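Poly(A) ribonuclease POP2 (Saccharomyces cerevisiae, PDB 1UOC) degrades RNA from the 3' end with a preference for poly(A), probably serving as a catalytic, metal-dependent subunit of the CCR4-NOT deadenylase complex that turns over mRNA. Local coordinates at residues P11-V16 against G90-N95; N196-N201 against D274-Q279. All coordinates share one frame; numbering follows the deposited sequence.

Interaction 1 (P11-V16 against G90-N95); sequences PNYLFV and GNKPDN
The phenol ring of Y13 lies over the side chain of K92, whose CB sits beneath the middle of the ring, 3.6 Å from the centroid and only 12° off the normal, a CH-pi contact over the face. Farther along the same aliphatic chain K92 CD reaches the inner end of the ring, 3.6 Å from Y13 CG, and the two side chains run obliquely across each other. With chi1 at -77°, Y13 CG stands opposite its own carbonyl carbon, which sends the ring out of the 3-10 turn 11-13 and across the loop. Its hydroxyl oxygen accepts a nearly straight hydrogen bond from K92 N (2.9 Å, 165°), so one residue meets the ring through both backbone and side chain. In the RNase D-like, DEDD nuclease fold of this domain, the contact lays the segment before edge strand 17-19 on the loop between strands 77-86 and 99-103. Beyond the ring K92 bends at its last torsion; NZ has L85 O as its strongest partner, with S84 OG and S98 OG also hydrogen-bonded. A water 3.0 Å from K92 NZ donates to Y13 O at 2.7 Å, tying the ammonium to the backbone of the tyrosine that its aliphatic chain underlies. On the more exposed side the N12 amide rests against the backbone of P93 and D94 without a hydrogen bond.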
ATOM      1  N   PRO A  11      -7.909  19.807   4.889  1.00 43.61           N
ATOM      2  CA  PRO A  11      -8.519  18.966   5.927  1.00 42.32           C
ATOM      3  C   PRO A  11      -9.276  17.719   5.486  1.00 42.20           C
ATOM      4  O   PRO A  11      -9.069  16.645   6.049  1.00 43.49           O
ATOM      5  CB  PRO A  11      -9.419  19.949   6.673  1.00 43.50           C
ATOM      6  CG  PRO A  11      -8.643  21.205   6.594  1.00 42.61           C
ATOM      7  CD  PRO A  11      -8.209  21.228   5.143  1.00 42.54           C
ATOM      8  N   ASN A  12     -10.148  17.850   4.493  1.00 41.54           N
ATOM      9  CA  ASN A  12     -10.935  16.710   4.033  1.00 42.57           C
ATOM     10  C   ASN A  12     -10.134  15.587   3.363  1.00 41.64           C
ATOM     11  O   ASN A  12     -10.670  14.519   3.072  1.00 42.41           O
ATOM     12  CB  ASN A  12     -12.085  17.209   3.136  1.00 45.98           C
ATOM     13  CG  ASN A  12     -12.092  16.576   1.749  1.00 51.73           C
ATOM     14  OD1 ASN A  12     -11.328  16.985   0.867  1.00 55.25           O
ATOM     15  ND2 ASN A  12     -12.964  15.578   1.547  1.00 50.82           N
ATOM     16  N   TYR A  13      -8.847  15.817   3.129  1.00 40.13           N
ATOM     17  CA  TYR A  13      -8.005  14.791   2.529  1.00 38.48           C
ATOM     18  C   TYR A  13      -7.619  13.777   3.603  1.00 38.97           C
ATOM     19  O   TYR A  13      -7.268  12.635   3.294  1.00 40.83           O
ATOM     20  CB  TYR A  13      -6.709  15.386   1.964  1.00 36.65           C
ATOM     21  CG  TYR A  13      -6.813  16.106   0.645  1.00 33.29           C
ATOM     22  CD1 TYR A  13      -5.671  16.335  -0.122  1.00 35.35           C
ATOM     23  CD2 TYR A  13      -8.032  16.566   0.162  1.00 34.55           C
ATOM     24  CE1 TYR A  13      -5.740  16.999  -1.345  1.00 32.29           C
ATOM     25  CE2 TYR A  13      -8.113  17.236  -1.060  1.00 33.24           C
ATOM     26  CZ  TYR A  13      -6.961  17.443  -1.804  1.00 33.90           C
ATOM     27  OH  TYR A  13      -7.030  18.077  -3.021  1.00 34.25           O
ATOM     28  N   LEU A  14      -7.682  14.197   4.864  1.00 36.80           N
ATOM     29  CA  LEU A  14      -7.289  13.339   5.973  1.00 37.15           C
ATOM     30  C   LEU A  14      -8.453  12.609   6.648  1.00 39.99           C
ATOM     31  O   LEU A  14      -8.556  12.561   7.871  1.00 42.63           O
ATOM     32  CB  LEU A  14      -6.510  14.170   6.996  1.00 35.86           C
ATOM     33  CG  LEU A  14      -5.442  15.104   6.391  1.00 35.04           C
ATOM     34  CD1 LEU A  14      -4.775  15.920   7.495  1.00 34.00           C
ATOM     35  CD2 LEU A  14      -4.406  14.287   5.615  1.00 31.12           C
ATOM     36  N   PHE A  15      -9.319  12.027   5.828  1.00 40.36           N
ATOM     37  CA  PHE A  15     -10.471  11.281   6.306  1.00 38.71           C
ATOM     38  C   PHE A  15     -10.370   9.872   5.728  1.00 37.58           C
ATOM     39  O   PHE A  15     -10.184   9.714   4.522  1.00 36.62           O
ATOM     40  CB  PHE A  15     -11.763  11.948   5.817  1.00 41.15           C
ATOM     41  CG  PHE A  15     -12.986  11.102   6.012  1.00 45.42           C
ATOM     42  CD1 PHE A  15     -13.497  10.882   7.289  1.00 46.41           C
ATOM     43  CD2 PHE A  15     -13.602  10.485   4.927  1.00 46.02           C
ATOM     44  CE1 PHE A  15     -14.607  10.049   7.486  1.00 48.54           C
ATOM     45  CE2 PHE A  15     -14.714   9.647   5.108  1.00 48.08           C
ATOM     46  CZ  PHE A  15     -15.216   9.428   6.392  1.00 48.89           C
ATOM     47  N   VAL A  16     -10.488   8.860   6.585  1.00 35.47           N
ATOM     48  CA  VAL A  16     -10.417   7.462   6.164  1.00 33.86           C
ATOM     49  C   VAL A  16     -11.765   6.756   6.316  1.00 34.37           C
ATOM     50  O   VAL A  16     -12.296   6.663   7.422  1.00 34.95           O
ATOM     51  CB  VAL A  16      -9.391   6.669   7.001  1.00 34.10           C
ATOM     52  CG1 VAL A  16      -9.365   5.223   6.543  1.00 33.46           C
ATOM     53  CG2 VAL A  16      -8.015   7.288   6.884  1.00 30.24           C
ATOM     54  N   GLY A  90      -1.303  14.932  -6.254  1.00 36.76           N
ATOM     55  CA  GLY A  90      -1.791  14.765  -4.896  1.00 36.13           C
ATOM     56  C   GLY A  90      -3.158  15.357  -4.606  1.00 37.17           C
ATOM     57  O   GLY A  90      -3.580  15.396  -3.449  1.00 37.92           O
ATOM     58  N   ASN A  91      -3.849  15.829  -5.642  1.00 36.50           N
ATOM     59  CA  ASN A  91      -5.183  16.385  -5.469  1.00 35.25           C
ATOM     60  C   ASN A  91      -6.138  15.232  -5.217  1.00 35.65           C
ATOM     61  O   ASN A  91      -5.941  14.130  -5.740  1.00 32.50           O
ATOM     62  CB  ASN A  91      -5.633  17.121  -6.727  1.00 36.92           C
ATOM     63  CG  ASN A  91      -4.734  18.280  -7.074  1.00 41.41           C
ATOM     64  OD1 ASN A  91      -4.497  18.554  -8.252  1.00 45.41           O
ATOM     65  ND2 ASN A  91      -4.236  18.982  -6.055  1.00 39.22           N
ATOM     66  N   LYS A  92      -7.173  15.498  -4.423  1.00 35.90           N
ATOM     67  CA  LYS A  92      -8.177  14.502  -4.088  1.00 35.64           C
ATOM     68  C   LYS A  92      -9.563  15.131  -4.204  1.00 37.93           C
ATOM     69  O   LYS A  92      -9.696  16.356  -4.212  1.00 39.10           O
ATOM     70  CB  LYS A  92      -7.941  13.998  -2.663  1.00 33.55           C
ATOM     71  CG  LYS A  92      -6.645  13.179  -2.484  1.00 30.81           C
ATOM     72  CD  LYS A  92      -6.388  12.875  -0.990  1.00 28.32           C
ATOM     73  CE  LYS A  92      -5.560  11.605  -0.774  1.00 29.21           C
ATOM     74  NZ  LYS A  92      -6.335  10.338  -1.024  1.00 25.47           N
ATOM     75  N   PRO A  93     -10.613  14.307  -4.332  1.00 37.53           N
ATOM     76  CA  PRO A  93     -11.964  14.861  -4.440  1.00 40.39           C
ATOM     77  C   PRO A  93     -12.324  15.680  -3.203  1.00 44.20           C
ATOM     78  O   PRO A  93     -12.028  15.268  -2.081  1.00 45.13           O
ATOM     79  CB  PRO A  93     -12.834  13.613  -4.603  1.00 41.05           C
ATOM     80  CG  PRO A  93     -11.991  12.504  -4.012  1.00 36.45           C
ATOM     81  CD  PRO A  93     -10.630  12.848  -4.502  1.00 36.60           C
ATOM     82  N   ASP A  94     -12.952  16.842  -3.408  1.00 47.30           N
ATOM     83  CA  ASP A  94     -13.327  17.721  -2.297  1.00 49.38           C
ATOM     84  C   ASP A  94     -14.500  17.189  -1.477  1.00 48.85           C
ATOM     85  O   ASP A  94     -14.709  17.592  -0.333  1.00 48.12           O
ATOM     86  CB  ASP A  94     -13.641  19.136  -2.807  1.00 54.20           C
ATOM     87  CG  ASP A  94     -12.411  19.844  -3.382  1.00 57.23           C
ATOM     88  OD1 ASP A  94     -11.320  19.737  -2.779  1.00 59.31           O
ATOM     89  OD2 ASP A  94     -12.543  20.519  -4.429  1.00 57.70           O
ATOM     90  N   ASN A  95     -15.259  16.278  -2.065  1.00 49.03           N
ATOM     91  CA  ASN A  95     -16.386  15.667  -1.382  1.00 49.45           C
ATOM     92  C   ASN A  95     -16.229  14.156  -1.352  1.00 48.28           C
ATOM     93  O   ASN A  95     -15.749  13.557  -2.308  1.00 51.15           O
ATOM     94  CB  ASN A  95     -17.701  16.010  -2.082  1.00 52.68           C
ATOM     95  CG  ASN A  95     -18.332  17.274  -1.546  1.00 56.81           C
ATOM     96  OD1 ASN A  95     -19.557  17.380  -1.472  1.00 59.80           O
ATOM     97  ND2 ASN A  95     -17.503  18.246  -1.169  1.00 58.16           N
TER
HETATM   98  O   HOH W   1      -7.915  10.747   1.483  1.00 20.72           O

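Interaction 2 (N196-N201 against D274-Q279)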
ATOM      1  N   ASN A 196       2.509  -0.282 -13.811  1.00 34.35           N
ATOM      2  CA  ASN A 196       3.063   1.032 -13.490  1.00 34.12           C
ATOM      3  C   ASN A 196       3.067   1.206 -11.977  1.00 32.65           C
ATOM      4  O   ASN A 196       2.036   1.495 -11.379  1.00 33.14           O
ATOM      5  CB  ASN A 196       2.196   2.110 -14.163  1.00 36.32           C
ATOM      6  CG  ASN A 196       2.801   3.495 -14.089  1.00 38.30           C
ATOM      7  OD1 ASN A 196       3.849   3.706 -13.479  1.00 41.89           O
ATOM      8  ND2 ASN A 196       2.131   4.456 -14.710  1.00 41.57           N
ATOM      9  N   PHE A 197       4.217   1.019 -11.341  1.00 32.49           N
ATOM     10  CA  PHE A 197       4.240   1.160  -9.897  1.00 33.42           C
ATOM     11  C   PHE A 197       5.568   1.627  -9.326  1.00 33.50           C
ATOM     12  O   PHE A 197       6.617   1.515  -9.958  1.00 33.92           O
ATOM     13  CB  PHE A 197       3.794  -0.160  -9.240  1.00 33.88           C
ATOM     14  CG  PHE A 197       4.895  -1.176  -9.064  1.00 35.38           C
ATOM     15  CD1 PHE A 197       5.797  -1.065  -8.013  1.00 36.09           C
ATOM     16  CD2 PHE A 197       5.009  -2.256  -9.930  1.00 37.61           C
ATOM     17  CE1 PHE A 197       6.798  -2.009  -7.823  1.00 38.78           C
ATOM     18  CE2 PHE A 197       6.009  -3.214  -9.752  1.00 38.76           C
ATOM     19  CZ  PHE A 197       6.907  -3.089  -8.694  1.00 38.78           C
ATOM     20  N   TYR A 198       5.511   2.176  -8.122  1.00 32.92           N
ATOM     21  CA  TYR A 198       6.712   2.654  -7.451  1.00 35.03           C
ATOM     22  C   TYR A 198       6.791   2.227  -5.996  1.00 34.31           C
ATOM     23  O   TYR A 198       5.782   2.135  -5.302  1.00 34.37           O
ATOM     24  CB  TYR A 198       6.790   4.179  -7.483  1.00 34.62           C
ATOM     25  CG  TYR A 198       7.002   4.766  -8.852  1.00 36.49           C
ATOM     26  CD1 TYR A 198       5.940   4.918  -9.740  1.00 35.51           C
ATOM     27  CD2 TYR A 198       8.278   5.153  -9.271  1.00 35.21           C
ATOM     28  CE1 TYR A 198       6.144   5.445 -11.024  1.00 38.55           C
ATOM     29  CE2 TYR A 198       8.492   5.678 -10.544  1.00 36.10           C
ATOM     30  CZ  TYR A 198       7.425   5.822 -11.416  1.00 38.26           C
ATOM     31  OH  TYR A 198       7.643   6.334 -12.674  1.00 39.61           O
ATOM     32  N   ASP A 199       8.005   1.946  -5.548  1.00 32.61           N
ATOM     33  CA  ASP A 199       8.228   1.607  -4.154  1.00 35.10           C
ATOM     34  C   ASP A 199       8.811   2.911  -3.608  1.00 36.46           C
ATOM     35  O   ASP A 199       9.980   3.231  -3.852  1.00 35.74           O
ATOM     36  CB  ASP A 199       9.259   0.494  -3.999  1.00 36.23           C
ATOM     37  CG  ASP A 199       9.407   0.061  -2.561  1.00 39.36           C
ATOM     38  OD1 ASP A 199       9.308   0.935  -1.672  1.00 40.51           O
ATOM     39  OD2 ASP A 199       9.625  -1.145  -2.313  1.00 41.81           O
ATOM     40  N   LEU A 200       7.987   3.677  -2.902  1.00 35.56           N
ATOM     41  CA  LEU A 200       8.418   4.952  -2.354  1.00 35.37           C
ATOM     42  C   LEU A 200       9.621   4.790  -1.430  1.00 35.80           C
ATOM     43  O   LEU A 200      10.487   5.657  -1.376  1.00 34.94           O
ATOM     44  CB  LEU A 200       7.256   5.615  -1.604  1.00 35.50           C
ATOM     45  CG  LEU A 200       7.533   6.965  -0.946  1.00 32.13           C
ATOM     46  CD1 LEU A 200       8.178   7.898  -1.940  1.00 29.04           C
ATOM     47  CD2 LEU A 200       6.233   7.535  -0.428  1.00 33.26           C
ATOM     48  N   ASN A 201       9.667   3.679  -0.709  1.00 37.57           N
ATOM     49  CA  ASN A 201      10.765   3.400   0.205  1.00 41.51           C
ATOM     50  C   ASN A 201      12.079   3.374  -0.584  1.00 43.17           C
ATOM     51  O   ASN A 201      13.095   3.946  -0.183  1.00 43.21           O
ATOM     52  CB  ASN A 201      10.511   2.050   0.887  1.00 43.79           C
ATOM     53  CG  ASN A 201      11.686   1.585   1.718  1.00 46.69           C
ATOM     54  OD1 ASN A 201      12.734   1.229   1.184  1.00 50.14           O
ATOM     55  ND2 ASN A 201      11.523   1.598   3.035  1.00 49.09           N
ATOM     56  N   ASP A 274      15.431  10.771 -13.853  1.00 55.67           N
ATOM     57  CA  ASP A 274      13.987  10.736 -13.638  1.00 53.93           C
ATOM     58  C   ASP A 274      13.601   9.562 -12.729  1.00 52.53           C
ATOM     59  O   ASP A 274      14.209   8.492 -12.796  1.00 51.29           O
ATOM     60  CB  ASP A 274      13.283  10.609 -14.992  1.00 54.48           C
ATOM     61  CG  ASP A 274      11.768  10.715 -14.889  1.00 56.28           C
ATOM     62  OD1 ASP A 274      11.185  11.484 -15.680  1.00 56.21           O
ATOM     63  OD2 ASP A 274      11.154  10.029 -14.041  1.00 56.72           O
ATOM     64  N   PHE A 275      12.600   9.775 -11.874  1.00 51.09           N
ATOM     65  CA  PHE A 275      12.112   8.737 -10.957  1.00 48.46           C
ATOM     66  C   PHE A 275      11.714   7.475 -11.722  1.00 45.44           C
ATOM     67  O   PHE A 275      11.916   6.359 -11.244  1.00 41.11           O
ATOM     68  CB  PHE A 275      10.874   9.222 -10.182  1.00 49.68           C
ATOM     69  CG  PHE A 275      11.176  10.104  -8.994  1.00 51.47           C
ATOM     70  CD1 PHE A 275      10.130  10.652  -8.251  1.00 51.25           C
ATOM     71  CD2 PHE A 275      12.484  10.388  -8.614  1.00 50.75           C
ATOM     72  CE1 PHE A 275      10.382  11.467  -7.151  1.00 50.15           C
ATOM     73  CE2 PHE A 275      12.745  11.205  -7.515  1.00 50.62           C
ATOM     74  CZ  PHE A 275      11.687  11.744  -6.785  1.00 51.22           C
ATOM     75  N   ALA A 276      11.136   7.675 -12.903  1.00 42.16           N
ATOM     76  CA  ALA A 276      10.676   6.582 -13.744  1.00 43.00           C
ATOM     77  C   ALA A 276      11.702   5.475 -13.877  1.00 43.30           C
ATOM     78  O   ALA A 276      11.344   4.313 -14.066  1.00 44.05           O
ATOM     79  CB  ALA A 276      10.301   7.108 -15.118  1.00 41.03           C
ATOM     80  N   LYS A 277      12.975   5.832 -13.776  1.00 43.38           N
ATOM     81  CA  LYS A 277      14.051   4.856 -13.885  1.00 45.96           C
ATOM     82  C   LYS A 277      13.821   3.709 -12.903  1.00 45.14           C
ATOM     83  O   LYS A 277      14.270   2.588 -13.125  1.00 46.06           O
ATOM     84  CB  LYS A 277      15.391   5.530 -13.593  1.00 48.31           C
ATOM     85  CG  LYS A 277      16.615   4.631 -13.709  1.00 52.19           C
ATOM     86  CD  LYS A 277      17.848   5.375 -13.193  1.00 56.06           C
ATOM     87  CE  LYS A 277      19.101   4.507 -13.199  1.00 59.29           C
ATOM     88  NZ  LYS A 277      20.216   5.140 -12.426  1.00 60.29           N
ATOM     89  N   TYR A 278      13.116   3.989 -11.815  1.00 44.23           N
ATOM     90  CA  TYR A 278      12.842   2.959 -10.825  1.00 43.88           C
ATOM     91  C   TYR A 278      11.416   2.416 -10.845  1.00 41.29           C
ATOM     92  O   TYR A 278      10.994   1.718  -9.928  1.00 41.88           O
ATOM     93  CB  TYR A 278      13.189   3.461  -9.429  1.00 47.02           C
ATOM     94  CG  TYR A 278      14.667   3.437  -9.158  1.00 47.90           C
ATOM     95  CD1 TYR A 278      15.509   4.421  -9.671  1.00 48.94           C
ATOM     96  CD2 TYR A 278      15.231   2.398  -8.432  1.00 49.49           C
ATOM     97  CE1 TYR A 278      16.887   4.362  -9.463  1.00 51.40           C
ATOM     98  CE2 TYR A 278      16.600   2.327  -8.214  1.00 52.32           C
ATOM     99  CZ  TYR A 278      17.425   3.308  -8.732  1.00 51.98           C
ATOM    100  OH  TYR A 278      18.782   3.219  -8.522  1.00 54.47           O
ATOM    101  N   GLN A 279      10.674   2.736 -11.892  1.00 38.20           N
ATOM    102  CA  GLN A 279       9.321   2.216 -12.025  1.00 38.66           C
ATOM    103  C   GLN A 279       9.451   0.699 -12.040  1.00 36.73           C
ATOM    104  O   GLN A 279      10.417   0.162 -12.580  1.00 36.18           O
ATOM    105  CB  GLN A 279       8.691   2.698 -13.346  1.00 38.80           C
ATOM    106  CG  GLN A 279       7.241   2.305 -13.554  1.00 37.73           C
ATOM    107  CD  GLN A 279       7.073   0.831 -13.862  1.00 38.08           C
ATOM    108  OE1 GLN A 279       6.297   0.128 -13.203  1.00 37.26           O
ATOM    109  NE2 GLN A 279       7.795   0.350 -14.871  1.00 37.79           N
TER
HETATM  110  O   HOH W   2      10.117   0.903  -7.325  1.00 28.44           O
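Q279 reaches across to the start of strand 197-199 and gives its amide oxygen to the backbone: F197 N donates to Q279 OE1 at 2.9 Å and 163°, in the carbonyl plane and on a lone pair. CG of Q279 stands anti to its backbone N (chi1 -176°), and a bend at chi2 (-73°) then turns the amide to the strand. N196 OD1 lies against Q279 CG, the two amide planes nearly perpendicular. The Y198 ring covers the root of the same glutamine: Q279 CA lies over one face, displaced toward the rim, 4.2 Å from the centroid, a CH-pi contact. At the ring's edge, near its plane, are F275 O, 3.6 Å from Y198 CE2, and A276 CA, 3.2 Å from Y198 OH.

Behind this shell, the 3-10 turn 275-277 is shaped by an Asx turn in which D274 OD2 accepts from A276 N at 2.6 Å. A water bridges D199 N and Y278 O. Strand 197-199 is an outermost strand of the mixed sheet, paired through its backbone with 157-160, and D199 is the N-cap of helix 200-207, with a weak bond from N201 N to OD1. The chain after Q279 bonds F197 again through G280, and N196 ND2 is held by D154 O. F275 packs on V203 and I207 of that helix.

The side-chain amide of Q279 in effect takes the place that a carbonyl of a further strand could occupy, and one direct N-H...O bond between the segments, helped by the water bridge and ring contacts, joins the C-terminal loop to the sheet margin.

Both contacts sit at the margins of the same mixed sheet, but at opposite ends of its strand order: 11-16 leads into strand 17-19, whereas 196-201 includes 197-199. Their centres are about 24 Å apart and they do not touch. Each is partly buried, with a tyrosine ring as its main apolar surface. In both a side-chain oxygen accepts from a backbone N-H: a tyrosine hydroxyl of the earlier segment in interaction 1, a glutamine carbonyl of the later one in interaction 2. Interaction 1 includes a buried lysine ammonium and joins two loops; interaction 2 has neutral cross-contacts and joins a strand to the C-terminal loop. Helix 247-264 touches K92 and, outside the second contact proper, L200.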